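Local atomic coordinates of yuaD protein (Bacillus subtilis, PDB entry 1ORU), a protein that is of unknown function but carries a MOSC domain and may bind molybdenum and pyridoxal phosphate, possibly in metal-sulfur cluster biosynthesis. Residues Leu15-Phe23 and Leu31-Leu42; Gln68-Glu76 and Ala96-Thr107. All coordinates share one frame; numbering follows the deposited sequence.

Interaction 1 of 2, residues Leu15-Phe23 and Leu31-Leu42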
loop_
_atom_site.group_PDB
_atom_site.type_symbol
_atom_site.label_atom_id
_atom_site.label_comp_id
_atom_site.label_asym_id
_atom_site.label_seq_id
_atom_site.Cartn_x
_atom_site.Cartn_y
_atom_site.Cartn_z
ATOM N N LEU A 15 -17.027 -15.776 1.600
ATOM C CA LEU A 15 -17.129 -14.319 1.564
ATOM C C LEU A 15 -17.977 -13.935 2.775
ATOM O O LEU A 15 -18.942 -14.636 3.105
ATOM C CB LEU A 15 -17.814 -13.864 0.276
ATOM C CG LEU A 15 -17.157 -14.308 -1.033
ATOM C CD1 LEU A 15 -18.003 -13.814 -2.202
ATOM C CD2 LEU A 15 -15.725 -13.765 -1.125
ATOM N N TYR A 16 -17.631 -12.831 3.434
ATOM C CA TYR A 16 -18.358 -12.416 4.633
ATOM C C TYR A 16 -18.435 -10.899 4.764
ATOM O O TYR A 16 -17.557 -10.176 4.290
ATOM C CB TYR A 16 -17.658 -12.964 5.879
ATOM C CG TYR A 16 -17.139 -14.378 5.750
ATOM C CD1 TYR A 16 -17.851 -15.455 6.274
ATOM C CD2 TYR A 16 -15.921 -14.633 5.122
ATOM C CE1 TYR A 16 -17.354 -16.754 6.177
ATOM C CE2 TYR A 16 -15.417 -15.924 5.019
ATOM C CZ TYR A 16 -16.133 -16.979 5.548
ATOM O OH TYR A 16 -15.627 -18.255 5.451
ATOM N N ILE A 17 -19.473 -10.418 5.440
ATOM C CA ILE A 17 -19.635 -8.986 5.631
ATOM C C ILE A 17 -19.945 -8.654 7.086
ATOM O O ILE A 17 -20.563 -9.449 7.796
ATOM C CB ILE A 17 -20.777 -8.432 4.755
ATOM C CG1 ILE A 17 -20.759 -6.902 4.776
ATOM C CG2 ILE A 17 -22.120 -8.942 5.268
ATOM C CD1 ILE A 17 -21.787 -6.263 3.860
ATOM N N ALA A 18 -19.494 -7.481 7.524
ATOM C CA ALA A 18 -19.753 -6.998 8.879
ATOM C C ALA A 18 -20.810 -5.921 8.665
ATOM O O ALA A 18 -20.478 -4.758 8.443
ATOM C CB ALA A 18 -18.485 -6.394 9.478
ATOM N N ASP A 19 -22.082 -6.314 8.713
ATOM C CA ASP A 19 -23.176 -5.377 8.471
ATOM C C ASP A 19 -23.665 -4.606 9.692
ATOM O O ASP A 19 -24.582 -3.789 9.589
ATOM C CB ASP A 19 -24.350 -6.106 7.803
ATOM C CG ASP A 19 -24.925 -7.211 8.668
ATOM O OD1 ASP A 19 -24.157 -8.087 9.121
ATOM O OD2 ASP A 19 -26.153 -7.205 8.887
ATOM N N THR A 20 -23.056 -4.864 10.844
ATOM C CA THR A 20 -23.413 -4.158 12.070
ATOM C C THR A 20 -22.131 -3.629 12.698
ATOM O O THR A 20 -21.073 -3.627 12.058
ATOM C CB THR A 20 -24.119 -5.087 13.084
ATOM O OG1 THR A 20 -23.197 -6.072 13.573
ATOM C CG2 THR A 20 -25.287 -5.785 12.424
ATOM N N LYS A 21 -22.220 -3.197 13.949
ATOM C CA LYS A 21 -21.059 -2.672 14.660
ATOM C C LYS A 21 -20.096 -3.784 15.074
ATOM O O LYS A 21 -18.937 -3.522 15.380
ATOM C CB LYS A 21 -21.508 -1.894 15.903
ATOM C CG LYS A 21 -22.242 -0.589 15.613
ATOM C CD LYS A 21 -23.528 -0.801 14.815
ATOM C CE LYS A 21 -24.523 -1.684 15.559
ATOM N NZ LYS A 21 -25.784 -1.872 14.784
ATOM N N SER A 22 -20.578 -5.022 15.088
ATOM C CA SER A 22 -19.748 -6.168 15.462
ATOM C C SER A 22 -18.733 -6.470 14.368
ATOM O O SER A 22 -19.058 -6.380 13.189
ATOM C CB SER A 22 -20.621 -7.402 15.674
ATOM O OG SER A 22 -19.828 -8.568 15.800
ATOM N N PHE A 23 -17.511 -6.838 14.743
ATOM C CA PHE A 23 -16.527 -7.143 13.716
ATOM C C PHE A 23 -16.595 -8.600 13.279
ATOM O O PHE A 23 -15.925 -8.996 12.328
ATOM C CB PHE A 23 -15.104 -6.762 14.163
ATOM C CG PHE A 23 -14.529 -7.633 15.242
ATOM C CD1 PHE A 23 -14.205 -8.964 14.994
ATOM C CD2 PHE A 23 -14.257 -7.101 16.501
ATOM C CE1 PHE A 23 -13.614 -9.751 15.980
ATOM C CE2 PHE A 23 -13.666 -7.879 17.495
ATOM C CZ PHE A 23 -13.344 -9.207 17.233
ATOM N N LEU A 31 -20.524 -10.643 -2.768
ATOM C CA LEU A 31 -20.098 -9.372 -2.190
ATOM C C LEU A 31 -19.769 -8.419 -3.325
ATOM O O LEU A 31 -19.307 -8.841 -4.388
ATOM C CB LEU A 31 -18.839 -9.531 -1.333
ATOM C CG LEU A 31 -18.893 -10.250 0.015
ATOM C CD1 LEU A 31 -17.497 -10.265 0.631
ATOM C CD2 LEU A 31 -19.874 -9.540 0.938
ATOM N N ASP A 32 -20.022 -7.135 -3.104
ATOM C CA ASP A 32 -19.687 -6.134 -4.098
ATOM C C ASP A 32 -18.446 -5.414 -3.596
ATOM O O ASP A 32 -18.406 -4.966 -2.448
ATOM C CB ASP A 32 -20.822 -5.125 -4.274
ATOM C CG ASP A 32 -22.010 -5.707 -4.998
ATOM O OD1 ASP A 32 -21.814 -6.299 -6.082
ATOM O OD2 ASP A 32 -23.142 -5.566 -4.488
ATOM N N PHE A 33 -17.422 -5.341 -4.437
ATOM C CA PHE A 33 -16.203 -4.627 -4.086
ATOM C C PHE A 33 -16.267 -3.320 -4.863
ATOM O O PHE A 33 -16.536 -3.317 -6.065
ATOM C CB PHE A 33 -14.942 -5.382 -4.526
ATOM C CG PHE A 33 -14.582 -6.561 -3.661
ATOM C CD1 PHE A 33 -15.200 -6.775 -2.433
ATOM C CD2 PHE A 33 -13.587 -7.447 -4.073
ATOM C CE1 PHE A 33 -14.831 -7.855 -1.623
ATOM C CE2 PHE A 33 -13.209 -8.527 -3.272
ATOM C CZ PHE A 33 -13.834 -8.731 -2.046
ATOM N N ASP A 34 -16.034 -2.214 -4.174
ATOM C CA ASP A 34 -16.046 -0.906 -4.819
ATOM C C ASP A 34 -14.934 -0.115 -4.142
ATOM O O ASP A 34 -14.396 -0.546 -3.123
ATOM C CB ASP A 34 -17.397 -0.216 -4.600
ATOM C CG ASP A 34 -17.621 0.958 -5.544
ATOM O OD1 ASP A 34 -16.684 1.344 -6.274
ATOM O OD2 ASP A 34 -18.747 1.499 -5.555
ATOM N N TYR A 35 -14.566 1.030 -4.704
ATOM C CA TYR A 35 -13.524 1.825 -4.076
ATOM C C TYR A 35 -13.986 2.111 -2.647
ATOM O O TYR A 35 -15.095 2.595 -2.433
ATOM C CB TYR A 35 -13.310 3.119 -4.860
ATOM C CG TYR A 35 -12.819 2.864 -6.268
ATOM C CD1 TYR A 35 -11.633 2.170 -6.492
ATOM C CD2 TYR A 35 -13.547 3.301 -7.375
ATOM C CE1 TYR A 35 -11.181 1.914 -7.789
ATOM C CE2 TYR A 35 -13.103 3.056 -8.671
ATOM C CZ TYR A 35 -11.918 2.362 -8.871
ATOM O OH TYR A 35 -11.463 2.125 -10.152
ATOM N N GLY A 36 -13.148 1.783 -1.672
ATOM C CA GLY A 36 -13.520 2.003 -0.286
ATOM C C GLY A 36 -13.812 0.697 0.432
ATOM O O GLY A 36 -13.811 0.640 1.667
ATOM N N GLY A 37 -14.072 -0.357 -0.338
ATOM C CA GLY A 37 -14.345 -1.655 0.254
ATOM C C GLY A 37 -15.685 -2.248 -0.148
ATOM O O GLY A 37 -16.112 -2.122 -1.301
ATOM N N ILE A 38 -16.345 -2.889 0.813
ATOM C CA ILE A 38 -17.649 -3.519 0.601
ATOM C C ILE A 38 -18.772 -2.593 1.075
ATOM O O ILE A 38 -18.904 -2.338 2.272
ATOM C CB ILE A 38 -17.754 -4.832 1.409
ATOM C CG1 ILE A 38 -16.663 -5.807 0.970
ATOM C CG2 ILE A 38 -19.137 -5.447 1.232
ATOM C CD1 ILE A 38 -16.396 -6.891 1.987
ATOM N N PRO A 39 -19.600 -2.085 0.149
ATOM C CA PRO A 39 -20.683 -1.198 0.580
ATOM C C PRO A 39 -21.520 -1.850 1.681
ATOM O O PRO A 39 -21.890 -3.023 1.582
ATOM C CB PRO A 39 -21.477 -0.981 -0.706
ATOM C CG PRO A 39 -20.412 -1.042 -1.762
ATOM C CD PRO A 39 -19.599 -2.240 -1.317
ATOM N N GLY A 40 -21.792 -1.093 2.739
ATOM C CA GLY A 40 -22.584 -1.619 3.836
ATOM C C GLY A 40 -21.764 -2.351 4.881
ATOM O O GLY A 40 -22.282 -2.724 5.933
ATOM N N ASP A 41 -20.484 -2.558 4.593
ATOM C CA ASP A 41 -19.593 -3.247 5.520
ATOM C C ASP A 41 -19.047 -2.288 6.572
ATOM O O ASP A 41 -18.935 -1.087 6.327
ATOM C CB ASP A 41 -18.417 -3.858 4.768
ATOM C CG ASP A 41 -17.466 -4.586 5.685
ATOM O OD1 ASP A 41 -17.814 -5.695 6.134
ATOM O OD2 ASP A 41 -16.375 -4.043 5.972
ATOM N N LEU A 42 -18.686 -2.838 7.729
ATOM C CA LEU A 42 -18.146 -2.063 8.843
ATOM C C LEU A 42 -16.878 -1.281 8.511
ATOM O O LEU A 42 -16.632 -0.225 9.094
ATOM C CB LEU A 42 -17.858 -2.987 10.028
ATOM C CG LEU A 42 -17.232 -2.369 11.283
ATOM C CD1 LEU A 42 -18.157 -1.295 11.864
ATOM C CD2 LEU A 42 -16.980 -3.468 12.308
HETATM O O HOH W 1 -24.653 -2.585 7.144
#

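Interaction 2 of 2, residues Gln68-Glu76 and Ala96-Thr107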
loop_
_atom_site.group_PDB
_atom_site.type_symbol
_atom_site.label_atom_id
_atom_site.label_comp_id
_atom_site.label_asym_id
_atom_site.label_seq_id
_atom_site.Cartn_x
_atom_site.Cartn_y
_atom_site.Cartn_z
ATOM N N GLN A 68 -9.348 -1.860 3.883
ATOM C CA GLN A 68 -10.684 -2.003 3.308
ATOM C C GLN A 68 -11.219 -3.426 3.268
ATOM O O GLN A 68 -12.405 -3.647 3.491
ATOM C CB GLN A 68 -10.699 -1.425 1.893
ATOM C CG GLN A 68 -10.531 0.080 1.861
ATOM C CD GLN A 68 -10.284 0.610 0.463
ATOM O OE1 GLN A 68 -10.687 -0.001 -0.524
ATOM N NE2 GLN A 68 -9.631 1.762 0.374
ATOM N N ILE A 69 -10.346 -4.387 2.982
ATOM C CA ILE A 69 -10.753 -5.788 2.891
ATOM C C ILE A 69 -9.787 -6.661 3.679
ATOM O O ILE A 69 -8.572 -6.513 3.565
ATOM C CB ILE A 69 -10.751 -6.275 1.415
ATOM C CG1 ILE A 69 -11.688 -5.410 0.566
ATOM C CG2 ILE A 69 -11.179 -7.737 1.346
ATOM C CD1 ILE A 69 -13.168 -5.572 0.901
ATOM N N SER A 70 -10.333 -7.569 4.479
ATOM C CA SER A 70 -9.515 -8.463 5.282
ATOM C C SER A 70 -9.580 -9.869 4.704
ATOM O O SER A 70 -10.669 -10.376 4.428
ATOM C CB SER A 70 -10.019 -8.471 6.725
ATOM O OG SER A 70 -9.266 -9.368 7.513
ATOM N N ILE A 71 -8.417 -10.490 4.517
ATOM C CA ILE A 71 -8.356 -11.840 3.960
ATOM C C ILE A 71 -7.564 -12.817 4.833
ATOM O O ILE A 71 -6.520 -12.467 5.383
ATOM C CB ILE A 71 -7.687 -11.852 2.563
ATOM C CG1 ILE A 71 -8.349 -10.825 1.643
ATOM C CG2 ILE A 71 -7.778 -13.251 1.959
ATOM C CD1 ILE A 71 -7.741 -10.791 0.248
ATOM N N VAL A 72 -8.076 -14.039 4.955
ATOM C CA VAL A 72 -7.393 -15.092 5.707
ATOM C C VAL A 72 -7.442 -16.349 4.845
ATOM O O VAL A 72 -8.302 -16.476 3.974
ATOM C CB VAL A 72 -8.081 -15.409 7.070
ATOM C CG1 VAL A 72 -8.096 -14.174 7.947
ATOM C CG2 VAL A 72 -9.497 -15.935 6.854
ATOM N N SER A 73 -6.521 -17.274 5.068
ATOM C CA SER A 73 -6.544 -18.500 4.297
ATOM C C SER A 73 -6.986 -19.621 5.230
ATOM O O SER A 73 -6.670 -19.610 6.425
ATOM C CB SER A 73 -5.166 -18.803 3.704
ATOM O OG SER A 73 -4.367 -19.561 4.589
ATOM N N ILE A 74 -7.740 -20.567 4.686
ATOM C CA ILE A 74 -8.222 -21.702 5.467
ATOM C C ILE A 74 -7.027 -22.440 6.067
ATOM O O ILE A 74 -7.061 -22.855 7.230
ATOM C CB ILE A 74 -9.024 -22.691 4.581
ATOM C CG1 ILE A 74 -10.295 -22.013 4.052
ATOM C CG2 ILE A 74 -9.347 -23.963 5.369
ATOM C CD1 ILE A 74 -11.229 -21.503 5.134
ATOM N N GLU A 75 -5.970 -22.599 5.271
ATOM C CA GLU A 75 -4.775 -23.293 5.731
ATOM C C GLU A 75 -4.147 -22.636 6.962
ATOM O O GLU A 75 -3.816 -23.322 7.931
ATOM C CB GLU A 75 -3.725 -23.374 4.620
ATOM C CG GLU A 75 -4.100 -24.224 3.416
ATOM C CD GLU A 75 -4.912 -23.463 2.383
ATOM O OE1 GLU A 75 -4.838 -22.215 2.368
ATOM O OE2 GLU A 75 -5.608 -24.111 1.571
ATOM N N GLU A 76 -3.978 -21.315 6.929
ATOM C CA GLU A 76 -3.384 -20.623 8.070
ATOM C C GLU A 76 -4.311 -20.630 9.292
ATOM O O GLU A 76 -3.842 -20.709 10.430
ATOM C CB GLU A 76 -2.982 -19.186 7.686
ATOM C CG GLU A 76 -1.876 -19.136 6.619
ATOM C CD GLU A 76 -1.285 -17.747 6.407
ATOM O OE1 GLU A 76 -2.048 -16.758 6.433
ATOM O OE2 GLU A 76 -0.053 -17.645 6.197
ATOM N N ALA A 96 -12.888 -11.687 8.996
ATOM C CA ALA A 96 -12.437 -11.748 7.607
ATOM C C ALA A 96 -13.584 -11.514 6.624
ATOM O O ALA A 96 -14.736 -11.838 6.911
ATOM C CB ALA A 96 -11.791 -13.098 7.332
ATOM N N ASN A 97 -13.257 -10.946 5.467
ATOM C CA ASN A 97 -14.247 -10.694 4.423
ATOM C C ASN A 97 -14.105 -11.763 3.351
ATOM O O ASN A 97 -15.051 -12.066 2.626
ATOM C CB ASN A 97 -14.032 -9.319 3.798
ATOM C CG ASN A 97 -14.246 -8.201 4.786
ATOM O OD1 ASN A 97 -15.347 -8.036 5.326
ATOM N ND2 ASN A 97 -13.200 -7.430 5.041
ATOM N N VAL A 98 -12.905 -12.321 3.247
ATOM C CA VAL A 98 -12.641 -13.368 2.277
ATOM C C VAL A 98 -11.765 -14.439 2.907
ATOM O O VAL A 98 -10.756 -14.142 3.552
ATOM C CB VAL A 98 -11.905 -12.825 1.021
ATOM C CG1 VAL A 98 -11.760 -13.938 -0.022
ATOM C CG2 VAL A 98 -12.665 -11.645 0.436
ATOM N N ALA A 99 -12.174 -15.687 2.743
ATOM C CA ALA A 99 -11.397 -16.802 3.251
ATOM C C ALA A 99 -10.971 -17.544 1.995
ATOM O O ALA A 99 -11.812 -18.010 1.225
ATOM C CB ALA A 99 -12.255 -17.694 4.146
ATOM N N VAL A 100 -9.665 -17.635 1.773
ATOM C CA VAL A 100 -9.155 -18.313 0.591
ATOM C C VAL A 100 -8.538 -19.664 0.922
ATOM O O VAL A 100 -8.171 -19.923 2.068
ATOM C CB VAL A 100 -8.084 -17.458 -0.127
ATOM C CG1 VAL A 100 -8.675 -16.111 -0.519
ATOM C CG2 VAL A 100 -6.867 -17.274 0.770
ATOM N N SER A 101 -8.458 -20.530 -0.085
ATOM C CA SER A 101 -7.831 -21.837 0.079
ATOM C C SER A 101 -6.771 -21.915 -1.012
ATOM O O SER A 101 -6.870 -21.228 -2.039
ATOM C CB SER A 101 -8.847 -22.986 -0.051
ATOM O OG SER A 101 -9.396 -23.097 -1.352
ATOM N N GLY A 102 -5.743 -22.721 -0.783
ATOM C CA GLY A 102 -4.681 -22.830 -1.756
ATOM C C GLY A 102 -3.599 -21.798 -1.504
ATOM O O GLY A 102 -2.722 -21.593 -2.344
HETATM N N MSE A 103 -3.648 -21.149 -0.345
HETATM C CA MSE A 103 -2.647 -20.146 0.000
HETATM C C MSE A 103 -2.133 -20.351 1.424
HETATM O O MSE A 103 -2.378 -19.532 2.311
HETATM C CB MSE A 103 -3.236 -18.744 -0.162
HETATM C CG MSE A 103 -3.720 -18.476 -1.580
HETATM SE SE MSE A 103 -4.161 -16.640 -1.913
HETATM C CE MSE A 103 -2.375 -15.917 -1.960
ATOM N N PRO A 104 -1.409 -21.459 1.656
ATOM C CA PRO A 104 -0.859 -21.777 2.978
ATOM C C PRO A 104 0.121 -20.748 3.546
ATOM O O PRO A 104 0.432 -20.771 4.742
ATOM C CB PRO A 104 -0.221 -23.154 2.766
ATOM C CG PRO A 104 0.171 -23.132 1.326
ATOM C CD PRO A 104 -1.032 -22.484 0.670
ATOM N N ASP A 105 0.608 -19.851 2.694
ATOM C CA ASP A 105 1.535 -18.811 3.127
ATOM C C ASP A 105 1.014 -17.429 2.752
ATOM O O ASP A 105 1.789 -16.519 2.450
ATOM C CB ASP A 105 2.916 -19.029 2.508
ATOM C CG ASP A 105 3.636 -20.223 3.100
ATOM O OD1 ASP A 105 3.860 -20.236 4.329
ATOM O OD2 ASP A 105 3.979 -21.147 2.338
ATOM N N LEU A 106 -0.308 -17.285 2.783
ATOM C CA LEU A 106 -0.965 -16.024 2.446
ATOM C C LEU A 106 -0.395 -14.805 3.149
ATOM O O LEU A 106 -0.197 -13.753 2.534
ATOM C CB LEU A 106 -2.453 -16.106 2.784
ATOM C CG LEU A 106 -3.230 -14.788 2.690
ATOM C CD1 LEU A 106 -3.337 -14.357 1.232
ATOM C CD2 LEU A 106 -4.615 -14.968 3.311
ATOM N N THR A 107 -0.144 -14.937 4.443
ATOM C CA THR A 107 0.359 -13.820 5.223
ATOM C C THR A 107 1.662 -13.238 4.676
ATOM O O THR A 107 1.963 -12.060 4.900
ATOM C CB THR A 107 0.522 -14.234 6.702
ATOM O OG1 THR A 107 -0.746 -14.691 7.199
ATOM C CG2 THR A 107 0.981 -13.055 7.547
#

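Interaction 1 of 2, residues Leu15-Phe23 and Leu31-Leu42
Ala-18 and Asp-41 bring the two segments together, their CA atoms 5.0 Å apart, whereas the short strands 15-17 and 31-33 run at 80° to each other with axes 8.6 Å apart, too steep and distant for pairing. The polar part centres on Ala-18. Its backbone N donates to Asp-41 OD1 over 2.8 Å in a nearly straight bond (166°), meeting the oxygen almost along its C-O axis. Asp-41 reaches it because CG stands anti to its own backbone N (chi1 -180°); OD2 of the same carboxylate accepts from the N of His-43, so both oxygens hold main chain. Leu-42 N returns a weak bond to Ala-18 O, and a water donates to Asp-19 O and Gly-40 O, bridging the loops at the exposed edge.

Apolar contacts flank this centre. Leu-31 sets CD1 against Leu-15 CB at 3.6 Å and turns CD2 toward Ile-17 CB. The fully extended Ile-17 chain runs past the Asp-41 side chain in the opposite sense and ends with CD1 on Ile-38 CG2 at 3.8 Å. Further along, Leu-42 packs CB on Ala-18 CB at 3.5 Å, while its CD2 lies 3.6 Å from Lys-21 O and also near Ser-22 O.

Ile-38 to Asp-41 form a type II beta turn, closed by Asp-41 N to Ile-38 O at 2.8 Å, with Gly-40 at positive phi. The contact is thus a turn whose last residue, an aspartate, accepts main-chain N-H groups, of Ala-18 through OD1 and of His-43 through OD2, fastening the loop after strand 30-33 to the end of strand 5-17 in the MOSC domain.

Interaction 2 of 2, residues Gln68-Glu76 and Ala96-Thr107
Ser-70 O opens the backbone ladder by accepting from both Asn-97 N and Val-98 N, at 2.8 and 3.2 Å. Beyond it the pairing is regular and parallel: Val-72 N to Val-98 O, Val-100 N to Val-72 O, and Ile-74 N to Val-100 O. The strand axes lie 4.6 Å apart at 31°, and CA-H groups of Ile-71, Ala-99 and Ser-73 add contacts to the facing carbonyls.

Apolar packing divides between the two faces. On one, Ile-71 lies alongside Val-98 and puts CG2 3.9 Å from Val-100 CG1; Leu-106 crosses Ile-71 at about a right angle, its CD2 reaching the Val-72 and Ser-73 backbone. On the other, Val-72 CG2 meets Ala-96 CB at 3.7 Å, and Ile-74 CD1 approaches Ala-99 CB.

Polar side chains join the helix start to the segment after strand 98-101. Ser-73 OG, at the N-cap, accepts from Glu-76 N and donates to Met-103 O (selenomethionine) at 3.0 Å from above the carbonyl plane, while Leu-106 N reaches that oxygen from the opposite face. Glu-75 bends at chi2 (85°), bringing OE2 to Gly-102 N at 2.7 Å on the syn side in an almost straight bond (177°); OE1 takes Met-103 N from above the carboxylate plane. Glu-76, extended beyond CG, accepts from Thr-107 OG1 at OE1 (2.6 Å) and from Thr-107 N at OE2.

Two adjacent carboxylates at a helix N-terminus thus accept main-chain N-H groups, and one hydroxyl, from the loop and 3-10 turn that follow strand 98-101. The helix start would probably stabilise their negative charge, and these donors limit how each carboxylate can turn.

From the N terminus, strand 5-17 runs into interaction 1, which closes the short excursion through strand 26-28 by bringing 31-42 back to 15-23. Interaction 2 opens later: 68-76 starts helix 74-84, and the chain returns at 96-107 to complete a parallel beta-alpha-beta crossover. The two closures follow in series, neither nested nor crossed, with centres about 16 Å apart. They nevertheless join. Strands 5-17 and 98-101 are antiparallel neighbours in the mixed sheet, with a probable hydrogen bond from Tyr-16 N to Asn-97 O, and Gln-68 OE1 lies near Gly-36 N. Interaction 1 therefore ties the peripheral turns to the sheet in which interaction 2 pairs strands 69-73 and 98-101.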